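PDB 2FB0: conserved hypothetical protein from Bacteroides thetaiotaomicron, which is of unknown function but belongs to the antibiotic biosynthesis monooxygenase family and is possibly an oxidoreductase. Local coordinates for residues 19-24 with 51-56; 30-35 with 66-71; 57-60 with 64-67. All blocks are in the same frame, centred on the assembly; numbering follows the deposited sequence. Where two conformers were deposited one is given.

Contact 1 (19-24 with 51-56); sequences EKAIEA and DVFMIC
Phe-53 reaches from strand 52-59 to Ala-21 and Ile-22 of helix 18-32, and its ring carries the whole contact. From CB the chain leaves the strand toward the helix. The first torsion (chi1 74°) sets CG between the backbone N and the carbonyl carbon, and the ring extends to Ala-21 and Ile-22. CG lies 4.0 Å from Ile-22 CG1, and CD1, the next atom out, is nearer to that methylene, at 3.8 Å. Ile-22 CG1 thus sits over one ring face in a CH-pi contact, 19° off the ring normal and displaced toward the CD1 rim. This is helix-on-sheet packing in a ferredoxin-like alpha+beta subunit of the dimeric alpha-beta barrel clan, where the helices lie across one side of an antiparallel sheet. Farther along, Phe-53 CE1 touches the methyl of Ala-21, CE1 to CB 3.9 Å. At the tip, CZ comes 3.8 Å from Ala-21 O, approached obliquely. Val-11 and Thr-43 of the neighbouring strands flank Phe-53 within the sheet, and Leu-84 of helix 72-84 backs Ala-21. Ile-22 also packs on Ser-47 of the second subunit.

Contact 2 (30-35 with 66-71); sequences ACSLKE and AAHEKT. With ACT (acetate ion), chain B.
Glu-35 and His-68 meet through a short hydrogen bond, from His-68 ND1 to Glu-35 OE2 at 2.6 Å, with a bend to 152° at the hydrogen. Glu-35 OE2 offers its syn lone pair and meets ND1 at the rim of the ring, close to its plane. The carboxylate is nearly coplanar with the imidazole, while the two side chains cross at about a right angle. Two donors grip OE2, because NE2 of His-73 binds it as well. At the other nitrogen, His-68 NE2 donates to an acetate oxygen, O, at 2.8 Å and an almost straight 174°; Tyr-41 OH holds the same acetate. Both nitrogens are thus engaged in this crystal; a chi1 of 168° directs the ring toward Glu-35. This His-carboxylate pair ties the C-terminal end of helix 18-32 to that of helix 62-68, on the helical side of the antiparallel sheet of this ferredoxin-like fold. The acetate, probably from the crystallisation liquor, may mark a site where an anion or ligand could bind, though none is established.

Packing adds Ser-32 OG, whose own hydrogen bond is with Leu-28 O and which stands obliquely 3.2 Å from His-68 CE1. Trp-59 and, edge-to-face, Phe-74 also meet the imidazole. The backbone around His-68 is held by Thr-71: OG1 bonds His-68 O at 2.7 Å, in the carbonyl plane, and Thr-71 N bonds the same oxygen at 3.1 Å across a type I turn. As N-cap of helix 72-84, Thr-71 also binds Phe-74 N through OG1.

Contact 3 (57-60 with 64-67); sequences ETWQ and VLAA
The junction where strand 52-59 gives way to helix 62-68 is closed by Trp-59 and Gln-60 packing back against Val-64 and Leu-65, a short strand-to-helix connection that folds the first turn of the helix onto the end of the strand. Trp-59 supplies the broad surface. Leu-65 CD1 stands over the five-membered ring of the indole, 3.6 Å from its centroid and only 12° off the ring normal, a CH-pi contact in which the leucine branch meets a face of the ring, not an edge. With chi1 at 176° Leu-65 extends away from its own N, bringing CD1 over the indole; the two side chains cross at about a right angle. Val-64 touches the benzene half of the same indole: its CG2 lies 4.1 Å from Trp-59 CE3, and its carbonyl oxygen approaches CZ3 obliquely at 4.0 Å. The same methyl turns back on the loop, where Val-64 CG2 packs 3.7 Å from Gln-60 N and 3.9 Å from Gln-60 CB. At the start of the helix, Asn-61 OD1 accepts a hydrogen bond from Val-64 N.

The polar part of the indole is held from within the strand. Trp-59 NE1 donates to Glu-57 OE1 at 2.9 Å and a nearly straight 171°; OE1 accepts through its anti lone pair and lies only slightly out of the indole plane. The bond leaves NE1 in the plane of the ring while Leu-65 CD1 lies over a face, so the two contacts do not compete, and the bond restrains the ring's rotation. The buried indole N-H is thus satisfied by a buried carboxylate oxygen, while the strand-to-helix contact is mainly apolar, with methyl groups on the indole and on the Gln-60 backbone and CB, and has no hydrogen bond between the two segments.

How the contacts relate
Contact 1 is wholly buried and apolar, with an aromatic ring between helix 18-32 and the sheet, whereas contacts 2 and 3 are partly buried and lie on the other side of the chain's centre, about 18 and 20 Å away between centres. Contacts 1 and 2 share helix 18-32, contacts 1 and 3 share strand 52-59, and contacts 2 and 3 share helix 62-68, so three elements are joined in pairs. Contacts 2 and 3 also touch, Glu-35 OE1 lying 3.6 Å from Trp-59 CH2. Chemistry follows position: dispersion dominates contacts 1 and 3, while contact 2, beside the acetate, relies on directed hydrogen bonds.

Contact 1 (19-24 with 51-56)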
loop_
_atom_site.group_PDB
_atom_site.type_symbol
_atom_site.label_atom_id
_atom_site.label_comp_id
_atom_site.label_asym_id
_atom_site.label_seq_id
_atom_site.Cartn_x
_atom_site.Cartn_y
_atom_site.Cartn_z
ATOM N N GLU A 19 8.134 3.548 -15.671
ATOM C CA GLU A 19 9.427 3.604 -15.009
ATOM C C GLU A 19 9.763 5.005 -14.511
ATOM O O GLU A 19 10.330 5.155 -13.423
ATOM C CB GLU A 19 10.528 3.115 -15.964
ATOM C CG GLU A 19 11.921 2.950 -15.327
ATOM C CD GLU A 19 12.813 4.196 -15.428
ATOM O OE1 GLU A 19 13.915 4.184 -14.831
ATOM O OE2 GLU A 19 12.427 5.186 -16.093
ATOM N N LYS A 20 9.435 6.018 -15.322
ATOM C CA LYS A 20 9.732 7.405 -14.977
ATOM C C LYS A 20 8.926 7.849 -13.762
ATOM O O LYS A 20 9.443 8.533 -12.899
ATOM C CB LYS A 20 9.451 8.350 -16.174
ATOM C CG LYS A 20 10.416 8.189 -17.360
ATOM C CD LYS A 20 9.866 8.889 -18.611
ATOM C CE LYS A 20 10.608 8.444 -19.887
ATOM N NZ LYS A 20 9.983 9.085 -21.091
ATOM N N ALA A 21 7.649 7.477 -13.729
ATOM C CA ALA A 21 6.774 7.804 -12.607
ATOM C C ALA A 21 7.228 7.115 -11.291
ATOM O O ALA A 21 7.266 7.749 -10.228
ATOM C CB ALA A 21 5.320 7.464 -12.955
ATOM N N ILE A 22 7.597 5.838 -11.388
ATOM C CA ILE A 22 8.130 5.086 -10.241
ATOM C C ILE A 22 9.430 5.703 -9.726
ATOM O O ILE A 22 9.600 5.867 -8.516
ATOM C CB ILE A 22 8.296 3.556 -10.561
ATOM C CG1 ILE A 22 6.917 2.916 -10.766
ATOM C CG2 ILE A 22 9.091 2.818 -9.433
ATOM C CD1 ILE A 22 6.942 1.538 -11.422
ATOM N N GLU A 23 10.342 6.056 -10.637
ATOM C CA GLU A 23 11.598 6.688 -10.233
ATOM C C GLU A 23 11.341 8.013 -9.526
ATOM O O GLU A 23 11.991 8.317 -8.526
ATOM C CB GLU A 23 12.561 6.865 -11.425
ATOM C CG GLU A 23 13.656 7.940 -11.246
ATOM C CD GLU A 23 14.735 7.615 -10.198
ATOM O OE1 GLU A 23 14.740 6.512 -9.612
ATOM O OE2 GLU A 23 15.599 8.487 -9.961
ATOM N N ALA A 24 10.390 8.795 -10.036
ATOM C CA ALA A 24 10.048 10.078 -9.400
ATOM C C ALA A 24 9.490 9.850 -7.987
ATOM O O ALA A 24 9.813 10.593 -7.062
ATOM C CB ALA A 24 9.056 10.880 -10.253
ATOM N N ASP A 51 0.051 -1.406 -14.633
ATOM C CA ASP A 51 -0.222 0.032 -14.738
ATOM C C ASP A 51 -0.544 0.683 -13.393
ATOM O O ASP A 51 -0.864 1.861 -13.344
ATOM C CB ASP A 51 -1.347 0.300 -15.768
ATOM C CG ASP A 51 -2.681 -0.334 -15.381
ATOM O OD1 ASP A 51 -2.704 -1.317 -14.600
ATOM O OD2 ASP A 51 -3.726 0.143 -15.869
ATOM N N VAL A 52 -0.454 -0.087 -12.306
ATOM C CA VAL A 52 -0.797 0.434 -10.985
ATOM C C VAL A 52 0.402 0.375 -10.038
ATOM O O VAL A 52 1.068 -0.655 -9.925
ATOM C CB VAL A 52 -2.015 -0.300 -10.345
ATOM C CG1 VAL A 52 -2.318 0.277 -8.949
ATOM C CG2 VAL A 52 -3.261 -0.195 -11.226
ATOM N N PHE A 53 0.696 1.493 -9.383
ATOM C CA PHE A 53 1.576 1.461 -8.212
ATOM C C PHE A 53 0.976 2.344 -7.129
ATOM O O PHE A 53 -0.038 2.991 -7.366
ATOM C CB PHE A 53 3.058 1.765 -8.548
ATOM C CG PHE A 53 3.367 3.220 -8.852
ATOM C CD1 PHE A 53 3.291 3.708 -10.163
ATOM C CD2 PHE A 53 3.793 4.086 -7.834
ATOM C CE1 PHE A 53 3.616 5.045 -10.449
ATOM C CE2 PHE A 53 4.116 5.415 -8.101
ATOM C CZ PHE A 53 4.034 5.903 -9.421
HETATM N N MSE A 54 1.552 2.317 -5.929
HETATM C CA MSE A 54 1.010 3.095 -4.833
HETATM C C MSE A 54 2.103 3.635 -3.945
HETATM O O MSE A 54 3.212 3.094 -3.901
HETATM C CB MSE A 54 -0.034 2.303 -4.024
HETATM C CG MSE A 54 0.499 1.084 -3.273
HETATM SE SE MSE A 54 -0.816 0.466 -1.954
HETATM C CE MSE A 54 -0.717 2.130 -0.878
ATOM N N ILE A 55 1.793 4.739 -3.284
ATOM C CA ILE A 55 2.684 5.334 -2.310
ATOM C C ILE A 55 1.989 5.186 -0.966
ATOM O O ILE A 55 0.828 5.574 -0.809
ATOM C CB ILE A 55 2.989 6.823 -2.610
ATOM C CG1 ILE A 55 3.556 6.992 -4.032
ATOM C CG2 ILE A 55 4.012 7.359 -1.612
ATOM C CD1 ILE A 55 3.722 8.472 -4.471
ATOM N N CYS A 56 2.683 4.554 -0.027
ATOM C CA CYS A 56 2.189 4.386 1.330
ATOM C C CYS A 56 2.991 5.303 2.246
ATOM O O CYS A 56 4.219 5.298 2.210
ATOM C CB CYS A 56 2.351 2.932 1.777
ATOM S SG CYS A 56 1.413 2.564 3.275
#

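Contact 2 (30-35 with 66-71)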
loop_
_atom_site.group_PDB
_atom_site.type_symbol
_atom_site.label_atom_id
_atom_site.label_comp_id
_atom_site.label_asym_id
_atom_site.label_seq_id
_atom_site.Cartn_x
_atom_site.Cartn_y
_atom_site.Cartn_z
ATOM N N ALA A 30 12.884 9.073 -0.918
ATOM C CA ALA A 30 14.152 9.434 -0.264
ATOM C C ALA A 30 14.107 10.829 0.364
ATOM O O ALA A 30 14.604 11.023 1.471
ATOM C CB ALA A 30 15.341 9.301 -1.257
ATOM N N CYS A 31 13.495 11.798 -0.328
ATOM C CA CYS A 31 13.382 13.165 0.188
ATOM C C CYS A 31 12.476 13.259 1.421
ATOM O O CYS A 31 12.828 13.897 2.416
ATOM C CB CYS A 31 12.833 14.113 -0.885
ATOM S SG CYS A 31 13.950 14.451 -2.236
ATOM N N SER A 32 11.306 12.628 1.341
ATOM C CA SER A 32 10.312 12.712 2.407
ATOM C C SER A 32 10.792 12.037 3.697
ATOM O O SER A 32 10.535 12.545 4.786
ATOM C CB SER A 32 8.973 12.123 1.944
ATOM O OG SER A 32 8.590 12.678 0.690
ATOM N N LEU A 33 11.489 10.910 3.564
ATOM C CA LEU A 33 12.065 10.199 4.722
ATOM C C LEU A 33 13.063 11.015 5.557
ATOM O O LEU A 33 13.309 10.688 6.724
ATOM C CB LEU A 33 12.716 8.892 4.288
ATOM C CG LEU A 33 11.782 7.744 3.916
ATOM C CD1 LEU A 33 12.606 6.604 3.343
ATOM C CD2 LEU A 33 10.936 7.278 5.118
ATOM N N LYS A 34 13.626 12.070 4.961
ATOM C CA LYS A 34 14.527 12.981 5.670
ATOM C C LYS A 34 13.749 13.973 6.522
ATOM O O LYS A 34 14.331 14.659 7.356
ATOM C CB LYS A 34 15.421 13.750 4.689
ATOM C CG LYS A 34 16.465 12.908 3.994
ATOM C CD LYS A 34 17.222 13.746 2.970
ATOM C CE LYS A 34 18.265 12.915 2.225
ATOM N NZ LYS A 34 18.970 13.747 1.201
ATOM N N GLU A 35 12.441 14.071 6.296
ATOM C CA GLU A 35 11.593 14.954 7.088
ATOM C C GLU A 35 11.320 14.312 8.456
ATOM O O GLU A 35 10.996 13.127 8.553
ATOM C CB GLU A 35 10.272 15.251 6.365
ATOM C CG GLU A 35 10.408 16.038 5.064
ATOM C CD GLU A 35 9.067 16.235 4.374
ATOM O OE1 GLU A 35 8.137 16.761 5.013
ATOM O OE2 GLU A 35 8.935 15.862 3.197
ATOM N N ALA A 66 1.004 18.828 6.512
ATOM C CA ALA A 66 0.760 20.139 5.888
ATOM C C ALA A 66 2.071 20.795 5.487
ATOM O O ALA A 66 2.192 21.288 4.371
ATOM C CB ALA A 66 -0.052 21.055 6.823
ATOM N N ALA A 67 3.062 20.763 6.381
ATOM C CA ALA A 67 4.390 21.288 6.072
ATOM C C ALA A 67 5.067 20.525 4.924
ATOM O O ALA A 67 5.692 21.140 4.060
ATOM C CB ALA A 67 5.287 21.298 7.335
ATOM N N HIS A 68 4.954 19.195 4.918
ATOM C CA HIS A 68 5.458 18.369 3.804
ATOM C C HIS A 68 4.926 18.849 2.449
ATOM O O HIS A 68 5.667 18.942 1.475
ATOM C CB HIS A 68 5.067 16.907 4.037
ATOM C CG HIS A 68 5.259 16.008 2.852
ATOM N ND1 HIS A 68 6.500 15.698 2.339
ATOM C CD2 HIS A 68 4.363 15.297 2.123
ATOM C CE1 HIS A 68 6.360 14.853 1.329
ATOM N NE2 HIS A 68 5.073 14.586 1.184
ATOM N N GLU A 69 3.639 19.159 2.418
ATOM C CA GLU A 69 2.955 19.548 1.192
ATOM C C GLU A 69 3.326 20.956 0.710
ATOM O O GLU A 69 2.967 21.346 -0.397
ATOM C CB GLU A 69 1.446 19.382 1.365
ATOM C CG GLU A 69 1.035 17.916 1.463
ATOM C CD GLU A 69 -0.371 17.720 1.992
ATOM O OE1 GLU A 69 -0.937 18.672 2.588
ATOM O OE2 GLU A 69 -0.904 16.597 1.835
ATOM N N LYS A 70 4.073 21.689 1.534
ATOM C CA LYS A 70 4.574 23.020 1.179
ATOM C C LYS A 70 6.043 22.995 0.762
ATOM O O LYS A 70 6.595 24.032 0.389
ATOM C CB LYS A 70 4.396 24.003 2.341
ATOM C CG LYS A 70 2.963 24.452 2.603
ATOM C CD LYS A 70 2.931 25.388 3.827
ATOM C CE LYS A 70 1.515 25.861 4.181
ATOM N NZ LYS A 70 0.733 24.876 5.016
ATOM N N THR A 71 6.682 21.827 0.822
ATOM C CA THR A 71 8.097 21.730 0.461
ATOM C C THR A 71 8.315 21.758 -1.055
ATOM O O THR A 71 7.418 21.403 -1.839
ATOM C CB THR A 71 8.785 20.463 1.033
ATOM O OG1 THR A 71 8.189 19.293 0.464
ATOM C CG2 THR A 71 8.684 20.406 2.562
HETATM C C ACT B . 2.571 12.838 -0.676
HETATM O O ACT B . 3.823 12.922 -0.626
HETATM O OXT ACT B . 1.914 13.387 0.249
HETATM C CH3 ACT B . 1.877 12.140 -1.793
#

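Contact 3 (57-60 with 64-67)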
loop_
_atom_site.group_PDB
_atom_site.type_symbol
_atom_site.label_atom_id
_atom_site.label_comp_id
_atom_site.label_asym_id
_atom_site.label_seq_id
_atom_site.Cartn_x
_atom_site.Cartn_y
_atom_site.Cartn_z
ATOM N N GLU A 57 2.301 6.102 3.053
ATOM C CA GLU A 57 2.970 7.086 3.890
ATOM C C GLU A 57 2.392 7.049 5.280
ATOM O O GLU A 57 1.213 6.787 5.447
ATOM C CB GLU A 57 2.782 8.501 3.327
ATOM C CG GLU A 57 2.986 8.566 1.829
ATOM C CD GLU A 57 2.626 9.900 1.221
ATOM O OE1 GLU A 57 2.673 10.933 1.916
ATOM O OE2 GLU A 57 2.314 9.898 0.015
ATOM N N THR A 58 3.228 7.339 6.274
ATOM C CA THR A 58 2.739 7.600 7.616
ATOM C C THR A 58 3.339 8.905 8.112
ATOM O O THR A 58 4.559 9.097 8.075
ATOM C CB THR A 58 3.089 6.462 8.584
ATOM O OG1 THR A 58 2.678 5.226 8.003
ATOM C CG2 THR A 58 2.398 6.655 9.949
ATOM N N TRP A 59 2.462 9.790 8.572
ATOM C CA TRP A 59 2.840 11.110 9.047
ATOM C C TRP A 59 2.528 11.214 10.522
ATOM O O TRP A 59 1.515 10.688 10.984
ATOM C CB TRP A 59 2.143 12.213 8.230
ATOM C CG TRP A 59 2.715 12.220 6.852
ATOM C CD1 TRP A 59 2.234 11.554 5.755
ATOM C CD2 TRP A 59 3.941 12.830 6.449
ATOM N NE1 TRP A 59 3.085 11.736 4.684
ATOM C CE2 TRP A 59 4.138 12.515 5.086
ATOM C CE3 TRP A 59 4.894 13.624 7.109
ATOM C CZ2 TRP A 59 5.240 12.977 4.367
ATOM C CZ3 TRP A 59 5.988 14.079 6.392
ATOM C CH2 TRP A 59 6.157 13.747 5.039
ATOM N N GLN A 60 3.420 11.870 11.262
ATOM C CA GLN A 60 3.268 11.977 12.714
ATOM C C GLN A 60 1.958 12.624 13.120
ATOM O O GLN A 60 1.333 12.220 14.102
ATOM C CB GLN A 60 4.434 12.749 13.340
ATOM C CG GLN A 60 4.439 12.616 14.869
ATOM C CD GLN A 60 5.615 13.296 15.523
ATOM O OE1 GLN A 60 6.736 13.276 14.999
ATOM N NE2 GLN A 60 5.366 13.917 16.672
ATOM N N VAL A 64 2.722 18.236 10.443
ATOM C CA VAL A 64 3.919 17.858 9.691
ATOM C C VAL A 64 3.577 17.434 8.248
ATOM O O VAL A 64 4.399 17.587 7.345
ATOM C CB VAL A 64 4.798 16.783 10.407
ATOM C CG1 VAL A 64 5.409 17.351 11.724
ATOM C CG2 VAL A 64 4.015 15.509 10.667
ATOM N N LEU A 65 2.378 16.888 8.046
ATOM C CA LEU A 65 1.904 16.566 6.695
ATOM C C LEU A 65 1.671 17.854 5.889
ATOM O O LEU A 65 2.106 17.955 4.734
ATOM C CB LEU A 65 0.637 15.703 6.727
ATOM C CG LEU A 65 0.013 15.403 5.350
ATOM C CD1 LEU A 65 0.996 14.686 4.394
ATOM C CD2 LEU A 65 -1.275 14.614 5.494
ATOM N N ALA A 66 1.004 18.828 6.512
ATOM C CA ALA A 66 0.760 20.139 5.888
ATOM C C ALA A 66 2.071 20.795 5.487
ATOM O O ALA A 66 2.192 21.288 4.371
ATOM C CB ALA A 66 -0.052 21.055 6.823
ATOM N N ALA A 67 3.062 20.763 6.381
ATOM C CA ALA A 67 4.390 21.288 6.072
ATOM C C ALA A 67 5.067 20.525 4.924
ATOM O O ALA A 67 5.692 21.140 4.060
ATOM C CB ALA A 67 5.287 21.298 7.335
#